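Local coordinates for FMN Adenylyltransferase (Candida glabrata, PDB 3FWK), which catalyses transfer of the adenylyl group of ATP to FMN, giving FAD and pyrophosphate, the last step of FAD biosynthesis, at residues A[52-57]-A[161-166]; A[179-184]-A[190-195]; A[44-49]-A[194-199]. All coordinates share one frame; numbering follows the deposited sequence. Where two conformers were deposited one is given.

How the interactions relate
All three contacts meet around strand 192-194, on the same side of the chain's centre. Interaction 2 is the edge hairpin of the sheet, partly buried, and is rich in backbone and side-chain hydrogen bonds. Its outer end, at K183 and D190, is wet and charged. Interactions 1 and 3 are smaller, mostly buried and apolar. Interaction 1 lays a tryptophan of the loop after helix 31-50 on strand 163-165, next to a bound glucose. Interaction 3 packs that helix on the loop after strand 192-194. Interactions 2 and 3 share L194 and Q195, and backbone bonds to L194 tie strand 163-165 to the hairpin.

Interaction 1: residues A[52-57]-A[161-166]; sequences PKWSPL and TKAIVI. With BGC (beta-D-glucopyranose), chain C.
W54 lays its indole over the methyl group of A163. This is a CH-pi contact in the Rossmann-like alpha/beta fold. A163 CB stands 4.3 Å from the centroid of the five-membered ring and only 12° off its normal. The indole therefore presents a face to A163 of strand 163-165. W54 belongs to the loop between helix 31-50 and strand 61-64, so the contact fastens this loop to the central sheet. The chi1 torsion of W54, -57°, sets CG anti to its carbonyl carbon and lets the ring hang toward the strand. K162 adds a smaller touch. Its CB lies 3.8 Å from W54 CD1, and the two side chains cross at about a right angle. In one of its two conformers the lysine chain then bends at chi2, and its end leads away from the loop.

The opposite face of the indole carries K53 CB, 3.6 Å above the plane and toward the rim. The ring is thus held between the strand's alanine and its own neighbour in sequence. Y192 meets the indole with its ring plane at about 50°, and L194 and I61 also touch it. W54 is buried.

A bound beta-D-glucopyranose sits beside this loop. K53, W54, K162 and Y192 form its pocket. The sugar's O1 donates a hydrogen bond of 2.7 Å to K53 O. Its C6 comes within 3.5 Å of W54 CZ2.

Interaction 2: residues A[179-184]-A[190-195]; sequences KPIQKT and DFYRLQ
Q182 and R193 form the hydrogen-bonded pair at the middle of an antiparallel beta hairpin, strands 181-183 and 192-194, at the edge of the sheet. Q182 N donates to R193 O, and R193 N donates back to Q182 O at 2.8 Å. T184 N bonds F191 O, and Q195 N bonds P180 O.

R193 bends at chi3 (-85°), which brings NH2 to K183 O at 2.8 Å, near the guanidinium plane. One guanidinium face is covered by the amide carbon Q182 CD. Q182 OE1 accepts two N-H groups from opposite faces of its amide plane: K179 N, and Q195 NE2 at 3.0 Å. Q195 NE2 also donates to K179 O, so it bridges K179 O and the Q182 side chain. H177 O takes Q182 NE2, and T184 OG1 bonds P189 O.

On the face of I181 and L194, K183 CG lies over the Y192 ring, 3.9 Å from its centroid. T184 CG2 sits over the centre of the F191 ring. At the wet end, K183 NZ and D190 OD1 make a long salt bridge of 3.8 Å. Two waters bridge the pair, one to each carboxylate oxygen: the water on OD1 lies 2.9 Å from K183 NZ.

Interaction 3: residues A[44-49]-A[194-199]; sequences SILINE and LQPLLH
P196 and H199 meet I45 and L46 of helix 31-50. This is apolar helix-to-loop packing in the Rossmann-like alpha/beta fold, and it joins that helix to the loop after strand 192-194. L194 leads from the strand into the loop, and its own side chain touches A163, V165 and W54.

P196 carries the contact. It is directed toward the helix, and its CB and CG each meet a side chain. I45 CG2 reaches P196 CB at 3.9 Å, with the two side chains at about a right angle. L46 CD2 reaches P196 CG, also at 3.9 Å. In I45 the chi1 of -71° places CG2 anti to the backbone N, while CD1 of its other branch comes near P196 CA. P196 O is bonded by T42 OG1, one turn earlier in the helix.

L197 and L198 turn to other partners: L197 touches D70, and L198 touches H170. H199 then comes back to the helix. Its CE1 is 4.3 Å from I45 CD1, and its NE2 bonds A38 O.

The loop thus runs along helix 31-50 from I45 and L46 back to A38. Helix 69-86 closes in through L74 on P196 and C81 on L46, and strand 163-165 lies beside L194.

Interaction 1: residues A[52-57]-A[161-166]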
loop_
_atom_site.group_PDB
_atom_site.type_symbol
_atom_site.label_atom_id
_atom_site.label_comp_id
_atom_site.label_asym_id
_atom_site.label_seq_id
_atom_site.Cartn_x
_atom_site.Cartn_y
_atom_site.Cartn_z
ATOM N N PRO A 52 14.221 8.367 -15.575
ATOM C CA PRO A 52 15.077 9.178 -16.459
ATOM C C PRO A 52 14.939 10.686 -16.258
ATOM O O PRO A 52 15.829 11.439 -16.670
ATOM C CB PRO A 52 14.596 8.786 -17.862
ATOM C CG PRO A 52 14.049 7.370 -17.679
ATOM C CD PRO A 52 13.328 7.480 -16.345
ATOM N N LYS A 53 13.833 11.118 -15.649
ATOM C CA LYS A 53 13.543 12.530 -15.454
ATOM C C LYS A 53 13.879 13.026 -14.053
ATOM O O LYS A 53 14.333 14.151 -13.906
ATOM C CB LYS A 53 12.070 12.819 -15.741
ATOM C CG LYS A 53 11.632 12.580 -17.192
ATOM C CD LYS A 53 10.144 12.856 -17.362
ATOM C CE LYS A 53 9.699 12.538 -18.783
ATOM N NZ LYS A 53 10.664 13.120 -19.774
ATOM N N TRP A 54 13.582 12.219 -13.027
ATOM C CA TRP A 54 13.805 12.613 -11.642
ATOM C C TRP A 54 14.566 11.522 -10.964
ATOM O O TRP A 54 14.220 10.345 -11.069
ATOM C CB TRP A 54 12.485 12.843 -10.888
ATOM C CG TRP A 54 11.596 13.876 -11.532
ATOM C CD1 TRP A 54 11.705 15.237 -11.413
ATOM C CD2 TRP A 54 10.479 13.633 -12.408
ATOM N NE1 TRP A 54 10.747 15.850 -12.177
ATOM C CE2 TRP A 54 9.968 14.899 -12.780
ATOM C CE3 TRP A 54 9.865 12.476 -12.901
ATOM C CZ2 TRP A 54 8.864 15.045 -13.637
ATOM C CZ3 TRP A 54 8.780 12.612 -13.781
ATOM C CH2 TRP A 54 8.297 13.898 -14.142
ATOM N N SER A 55 15.609 11.943 -10.248
ATOM C CA SER A 55 16.473 11.019 -9.521
ATOM C C SER A 55 15.863 10.451 -8.227
ATOM O O SER A 55 15.442 11.198 -7.333
ATOM C CB SER A 55 17.794 11.705 -9.175
ATOM O OG SER A 55 18.523 10.844 -8.302
ATOM N N PRO A 56 15.788 9.133 -8.132
ATOM C CA PRO A 56 15.336 8.563 -6.877
ATOM C C PRO A 56 16.437 8.455 -5.836
ATOM O O PRO A 56 16.166 7.996 -4.721
ATOM C CB PRO A 56 14.867 7.177 -7.285
ATOM C CG PRO A 56 15.708 6.807 -8.421
ATOM C CD PRO A 56 15.932 8.112 -9.168
ATOM N N LEU A 57 17.661 8.857 -6.176
ATOM C CA LEU A 57 18.784 8.670 -5.242
ATOM C C LEU A 57 19.173 9.906 -4.446
ATOM O O LEU A 57 19.745 9.776 -3.346
ATOM C CB LEU A 57 20.019 8.190 -6.002
ATOM C CG LEU A 57 19.816 6.966 -6.894
ATOM C CD1 LEU A 57 21.093 6.621 -7.650
ATOM C CD2 LEU A 57 19.287 5.751 -6.113
ATOM N N THR A 161 13.026 18.524 -3.124
ATOM C CA THR A 161 12.024 17.576 -3.610
ATOM C C THR A 161 11.426 18.123 -4.883
ATOM O O THR A 161 10.938 19.261 -4.892
ATOM C CB THR A 161 10.918 17.366 -2.562
ATOM O OG1 THR A 161 11.497 16.971 -1.324
ATOM C CG2 THR A 161 9.933 16.272 -3.035
ATOM N N LYS A 162 11.385 17.296 -5.936
ATOM C CA LYS A 162 10.759 17.690 -7.195
ATOM C C LYS A 162 9.510 16.884 -7.481
ATOM O O LYS A 162 8.664 17.333 -8.285
ATOM C CB LYS A 162 11.740 17.523 -8.358
ATOM C CG LYS A 162 13.017 18.353 -8.262
ATOM C CD LYS A 162 12.734 19.849 -8.086
ATOM C CE LYS A 162 14.032 20.643 -7.841
ATOM N NZ LYS A 162 13.872 22.059 -8.237
ATOM N N ALA A 163 9.383 15.693 -6.897
ATOM C CA ALA A 163 8.307 14.784 -7.269
ATOM C C ALA A 163 8.018 13.888 -6.084
ATOM O O ALA A 163 8.913 13.585 -5.274
ATOM C CB ALA A 163 8.711 13.952 -8.487
ATOM N N ILE A 164 6.754 13.472 -5.960
ATOM C CA ILE A 164 6.319 12.607 -4.860
ATOM C C ILE A 164 5.497 11.454 -5.429
ATOM O O ILE A 164 4.592 11.670 -6.241
ATOM C CB ILE A 164 5.571 13.355 -3.778
ATOM C CG1 ILE A 164 6.551 14.387 -3.186
ATOM C CG2 ILE A 164 5.135 12.380 -2.664
ATOM C CD1 ILE A 164 6.117 15.065 -1.985
ATOM N N VAL A 165 5.848 10.243 -5.002
ATOM C CA VAL A 165 5.141 9.043 -5.410
ATOM C C VAL A 165 3.898 8.867 -4.535
ATOM O O VAL A 165 4.004 8.891 -3.286
ATOM C CB VAL A 165 6.048 7.810 -5.290
ATOM C CG1 VAL A 165 5.301 6.564 -5.736
ATOM C CG2 VAL A 165 7.328 7.984 -6.075
ATOM N N ILE A 166 2.742 8.678 -5.171
ATOM C CA ILE A 166 1.462 8.589 -4.463
ATOM C C ILE A 166 0.751 7.311 -4.867
ATOM O O ILE A 166 0.576 7.045 -6.052
ATOM C CB ILE A 166 0.584 9.785 -4.776
ATOM C CG1 ILE A 166 1.294 11.049 -4.315
ATOM C CG2 ILE A 166 -0.757 9.718 -4.060
ATOM C CD1 ILE A 166 0.606 12.319 -4.708
HETATM C C2 BGC C . 13.947 18.273 -15.668
HETATM C C3 BGC C . 12.876 19.207 -15.113
HETATM C C4 BGC C . 11.520 18.863 -15.718
HETATM C C5 BGC C . 11.207 17.368 -15.590
HETATM C C6 BGC C . 9.956 16.994 -16.383
HETATM C C1 BGC C . 13.527 16.845 -15.395
HETATM O O1 BGC C . 14.517 15.974 -15.920
HETATM O O2 BGC C . 15.231 18.488 -15.054
HETATM O O3 BGC C . 13.216 20.559 -15.473
HETATM O O4 BGC C . 10.496 19.564 -15.020
HETATM O O5 BGC C . 12.306 16.587 -16.087
HETATM O O6 BGC C . 10.196 17.208 -17.781
#

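Interaction 2: residues A[179-184]-A[190-195]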
loop_
_atom_site.group_PDB
_atom_site.type_symbol
_atom_site.label_atom_id
_atom_site.label_comp_id
_atom_site.label_asym_id
_atom_site.label_seq_id
_atom_site.Cartn_x
_atom_site.Cartn_y
_atom_site.Cartn_z
ATOM N N LYS A 179 -3.554 11.382 -13.644
ATOM C CA LYS A 179 -2.685 10.779 -14.629
ATOM C C LYS A 179 -1.402 10.335 -13.975
ATOM O O LYS A 179 -1.072 10.776 -12.872
ATOM C CB LYS A 179 -2.374 11.755 -15.766
ATOM C CG LYS A 179 -3.611 12.157 -16.536
ATOM C CD LYS A 179 -3.380 12.647 -17.970
ATOM C CE LYS A 179 -4.640 12.644 -18.835
ATOM N NZ LYS A 179 -4.471 13.413 -20.126
ATOM N N PRO A 180 -0.647 9.438 -14.640
ATOM C CA PRO A 180 0.582 8.929 -13.990
ATOM C C PRO A 180 1.627 9.972 -13.624
ATOM O O PRO A 180 2.370 9.773 -12.661
ATOM C CB PRO A 180 1.130 7.919 -15.013
ATOM C CG PRO A 180 -0.124 7.422 -15.711
ATOM C CD PRO A 180 -0.971 8.696 -15.866
ATOM N N ILE A 181 1.707 11.040 -14.403
ATOM C CA ILE A 181 2.640 12.153 -14.135
ATOM C C ILE A 181 1.800 13.421 -14.204
ATOM O O ILE A 181 1.175 13.693 -15.229
ATOM C CB ILE A 181 3.755 12.184 -15.167
ATOM C CG1 ILE A 181 4.726 11.037 -14.870
ATOM C CG2 ILE A 181 4.598 13.462 -14.992
ATOM C CD1 ILE A 181 5.732 10.777 -15.977
ATOM N N GLN A 182 1.747 14.178 -13.114
ATOM C CA GLN A 182 0.761 15.244 -13.015
ATOM C C GLN A 182 1.197 16.268 -11.962
ATOM O O GLN A 182 1.359 15.913 -10.779
ATOM C CB GLN A 182 -0.573 14.603 -12.525
ATOM C CG GLN A 182 -1.759 15.535 -12.478
ATOM C CD GLN A 182 -3.020 14.816 -12.064
ATOM O OE1 GLN A 182 -3.032 13.604 -11.792
ATOM N NE2 GLN A 182 -4.145 15.545 -12.138
ATOM N N LYS A 183 1.349 17.532 -12.325
ATOM C CA LYS A 183 1.700 18.545 -11.316
ATOM C C LYS A 183 0.604 18.626 -10.262
ATOM O O LYS A 183 -0.581 18.346 -10.499
ATOM C CB LYS A 183 1.932 19.915 -11.978
ATOM C CG LYS A 183 3.282 20.036 -12.601
ATOM C CD LYS A 183 3.532 21.430 -13.149
ATOM C CE LYS A 183 4.867 21.574 -13.804
ATOM N NZ LYS A 183 5.903 21.887 -12.838
ATOM N N THR A 184 1.015 19.055 -9.059
ATOM C CA THR A 184 0.096 19.237 -7.941
ATOM C C THR A 184 -0.895 20.372 -8.182
ATOM O O THR A 184 -0.698 21.238 -9.050
ATOM C CB THR A 184 0.883 19.573 -6.657
ATOM O OG1 THR A 184 1.770 20.646 -6.973
ATOM C CG2 THR A 184 1.654 18.384 -6.159
ATOM N N ASP A 190 4.751 22.970 -5.024
ATOM C CA ASP A 190 4.901 22.673 -6.436
ATOM C C ASP A 190 5.765 21.442 -6.604
ATOM O O ASP A 190 6.977 21.508 -6.410
ATOM C CB ASP A 190 5.565 23.906 -7.070
ATOM C CG ASP A 190 5.859 23.714 -8.528
ATOM O OD1 ASP A 190 5.416 22.705 -9.118
ATOM O OD2 ASP A 190 6.552 24.592 -9.084
ATOM N N PHE A 191 5.155 20.305 -6.938
ATOM C CA PHE A 191 5.912 19.137 -7.317
ATOM C C PHE A 191 5.125 18.364 -8.370
ATOM O O PHE A 191 3.943 18.636 -8.594
ATOM C CB PHE A 191 6.374 18.292 -6.083
ATOM C CG PHE A 191 5.260 17.783 -5.180
ATOM C CD1 PHE A 191 4.970 18.384 -3.939
ATOM C CD2 PHE A 191 4.598 16.595 -5.509
ATOM C CE1 PHE A 191 3.934 17.854 -3.115
ATOM C CE2 PHE A 191 3.585 16.070 -4.691
ATOM C CZ PHE A 191 3.254 16.708 -3.495
ATOM N N TYR A 192 5.787 17.395 -8.998
ATOM C CA TYR A 192 5.070 16.431 -9.849
ATOM C C TYR A 192 4.591 15.268 -8.982
ATOM O O TYR A 192 5.370 14.695 -8.193
ATOM C CB TYR A 192 6.018 15.873 -10.910
ATOM C CG TYR A 192 6.096 16.706 -12.157
ATOM C CD1 TYR A 192 5.186 16.474 -13.182
ATOM C CD2 TYR A 192 7.075 17.688 -12.340
ATOM C CE1 TYR A 192 5.224 17.195 -14.382
ATOM C CE2 TYR A 192 7.139 18.438 -13.573
ATOM C CZ TYR A 192 6.182 18.144 -14.565
ATOM O OH TYR A 192 6.184 18.841 -15.759
ATOM N N ARG A 193 3.316 14.969 -9.068
ATOM C CA ARG A 193 2.820 13.706 -8.560
ATOM C C ARG A 193 3.156 12.578 -9.517
ATOM O O ARG A 193 2.948 12.679 -10.721
ATOM C CB ARG A 193 1.304 13.771 -8.388
ATOM C CG ARG A 193 0.846 14.854 -7.407
ATOM C CD ARG A 193 -0.655 14.861 -7.303
ATOM N NE ARG A 193 -1.169 15.688 -8.375
ATOM C CZ ARG A 193 -2.447 16.027 -8.493
ATOM N NH1 ARG A 193 -3.379 15.446 -7.723
ATOM N NH2 ARG A 193 -2.798 16.944 -9.394
ATOM N N LEU A 194 3.669 11.496 -8.958
ATOM C CA LEU A 194 3.996 10.268 -9.673
ATOM C C LEU A 194 3.037 9.241 -9.192
ATOM O O LEU A 194 3.058 8.861 -8.017
ATOM C CB LEU A 194 5.448 9.867 -9.376
ATOM C CG LEU A 194 6.502 10.954 -9.610
ATOM C CD1 LEU A 194 7.850 10.476 -9.122
ATOM C CD2 LEU A 194 6.550 11.397 -11.070
ATOM N N GLN A 195 2.126 8.818 -10.079
ATOM C CA GLN A 195 0.964 8.024 -9.666
ATOM C C GLN A 195 0.930 6.758 -10.499
ATOM O O GLN A 195 0.193 6.669 -11.480
ATOM C CB GLN A 195 -0.317 8.839 -9.828
ATOM C CG GLN A 195 -0.317 9.987 -8.809
ATOM C CD GLN A 195 -1.332 11.089 -8.967
ATOM O OE1 GLN A 195 -1.832 11.587 -7.958
ATOM N NE2 GLN A 195 -1.622 11.515 -10.200
HETATM O O HOH W 1 5.558 24.452 -11.521
HETATM O O HOH W 2 6.248 20.489 -10.348
#

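Interaction 3: residues A[44-49]-A[194-199]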
loop_
_atom_site.group_PDB
_atom_site.type_symbol
_atom_site.label_atom_id
_atom_site.label_comp_id
_atom_site.label_asym_id
_atom_site.label_seq_id
_atom_site.Cartn_x
_atom_site.Cartn_y
_atom_site.Cartn_z
ATOM N N SER A 44 6.751 0.228 -16.477
ATOM C CA SER A 44 7.072 1.154 -17.546
ATOM C C SER A 44 6.970 2.612 -17.095
ATOM O O SER A 44 7.811 3.435 -17.451
ATOM C CB SER A 44 6.155 0.895 -18.730
ATOM O OG SER A 44 6.511 1.732 -19.793
ATOM N N ILE A 45 5.947 2.941 -16.308
ATOM C CA ILE A 45 5.811 4.298 -15.810
ATOM C C ILE A 45 7.073 4.661 -15.014
ATOM O O ILE A 45 7.619 5.756 -15.186
ATOM C CB ILE A 45 4.530 4.427 -14.950
ATOM C CG1 ILE A 45 3.285 4.341 -15.863
ATOM C CG2 ILE A 45 4.534 5.728 -14.159
ATOM C CD1 ILE A 45 1.996 4.060 -15.098
ATOM N N LEU A 46 7.536 3.775 -14.122
ATOM C CA LEU A 46 8.684 4.121 -13.300
ATOM C C LEU A 46 9.990 4.107 -14.077
ATOM O O LEU A 46 10.771 5.073 -14.046
ATOM C CB LEU A 46 8.741 3.205 -12.082
ATOM C CG LEU A 46 7.656 3.477 -11.042
ATOM C CD1 LEU A 46 7.625 2.401 -9.979
ATOM C CD2 LEU A 46 7.780 4.867 -10.432
ATOM N N ILE A 47 10.266 2.997 -14.771
ATOM C CA ILE A 47 11.564 2.834 -15.412
ATOM C C ILE A 47 11.704 3.723 -16.649
ATOM O O ILE A 47 12.774 4.282 -16.897
ATOM C CB ILE A 47 11.781 1.351 -15.770
ATOM C CG1 ILE A 47 11.865 0.529 -14.479
ATOM C CG2 ILE A 47 13.013 1.156 -16.663
ATOM C CD1 ILE A 47 11.847 -0.984 -14.642
ATOM N N ASN A 48 10.640 3.853 -17.433
ATOM C CA ASN A 48 10.704 4.614 -18.679
ATOM C C ASN A 48 10.317 6.056 -18.531
ATOM O O ASN A 48 10.890 6.901 -19.196
ATOM C CB ASN A 48 9.849 3.958 -19.779
ATOM C CG ASN A 48 10.288 2.536 -20.087
ATOM O OD1 ASN A 48 11.473 2.241 -20.071
ATOM N ND2 ASN A 48 9.335 1.664 -20.368
ATOM N N GLU A 49 9.312 6.353 -17.696
ATOM C CA GLU A 49 8.801 7.722 -17.639
ATOM C C GLU A 49 9.284 8.520 -16.439
ATOM O O GLU A 49 9.198 9.741 -16.443
ATOM C CB GLU A 49 7.274 7.736 -17.656
ATOM C CG GLU A 49 6.615 7.082 -18.854
ATOM C CD GLU A 49 5.103 7.279 -18.809
ATOM O OE1 GLU A 49 4.638 8.459 -18.758
ATOM O OE2 GLU A 49 4.380 6.274 -18.787
ATOM N N LEU A 194 3.669 11.496 -8.958
ATOM C CA LEU A 194 3.996 10.268 -9.673
ATOM C C LEU A 194 3.037 9.241 -9.192
ATOM O O LEU A 194 3.058 8.861 -8.017
ATOM C CB LEU A 194 5.448 9.867 -9.376
ATOM C CG LEU A 194 6.502 10.954 -9.610
ATOM C CD1 LEU A 194 7.850 10.476 -9.122
ATOM C CD2 LEU A 194 6.550 11.397 -11.070
ATOM N N GLN A 195 2.126 8.818 -10.079
ATOM C CA GLN A 195 0.964 8.024 -9.666
ATOM C C GLN A 195 0.930 6.758 -10.499
ATOM O O GLN A 195 0.193 6.669 -11.480
ATOM C CB GLN A 195 -0.317 8.839 -9.828
ATOM C CG GLN A 195 -0.317 9.987 -8.809
ATOM C CD GLN A 195 -1.332 11.089 -8.967
ATOM O OE1 GLN A 195 -1.832 11.587 -7.958
ATOM N NE2 GLN A 195 -1.622 11.515 -10.200
ATOM N N PRO A 196 1.763 5.771 -10.157
ATOM C CA PRO A 196 1.970 4.606 -11.027
ATOM C C PRO A 196 1.038 3.430 -10.756
ATOM O O PRO A 196 1.256 2.357 -11.345
ATOM C CB PRO A 196 3.443 4.216 -10.728
ATOM C CG PRO A 196 3.992 5.304 -9.796
ATOM C CD PRO A 196 2.769 5.785 -9.080
ATOM N N LEU A 197 0.075 3.592 -9.844
ATOM C CA LEU A 197 -0.827 2.535 -9.413
ATOM C C LEU A 197 -2.252 2.781 -9.890
ATOM O O LEU A 197 -3.182 2.041 -9.522
ATOM C CB LEU A 197 -0.818 2.437 -7.866
ATOM C CG LEU A 197 -1.077 1.032 -7.328
ATOM C CD1 LEU A 197 0.098 0.076 -7.596
ATOM C CD2 LEU A 197 -1.432 1.102 -5.846
ATOM N N LEU A 198 -2.479 3.791 -10.748
ATOM C CA LEU A 198 -3.857 4.249 -10.993
ATOM C C LEU A 198 -4.743 3.177 -11.608
ATOM O O LEU A 198 -5.921 3.090 -11.301
ATOM C CB LEU A 198 -3.848 5.458 -11.945
ATOM C CG LEU A 198 -3.273 6.729 -11.336
ATOM C CD1 LEU A 198 -3.048 7.788 -12.428
ATOM C CD2 LEU A 198 -4.240 7.285 -10.281
ATOM N N HIS A 199 -4.141 2.360 -12.482
ATOM C CA HIS A 199 -4.858 1.326 -13.242
ATOM C C HIS A 199 -5.058 0.012 -12.469
ATOM O O HIS A 199 -5.669 -0.907 -13.009
ATOM C CB HIS A 199 -4.089 1.020 -14.525
ATOM C CG HIS A 199 -2.672 0.655 -14.254
ATOM N ND1 HIS A 199 -1.739 1.596 -13.897
ATOM C CD2 HIS A 199 -2.062 -0.546 -14.180
ATOM C CE1 HIS A 199 -0.598 0.980 -13.636
ATOM N NE2 HIS A 199 -0.766 -0.324 -13.798
#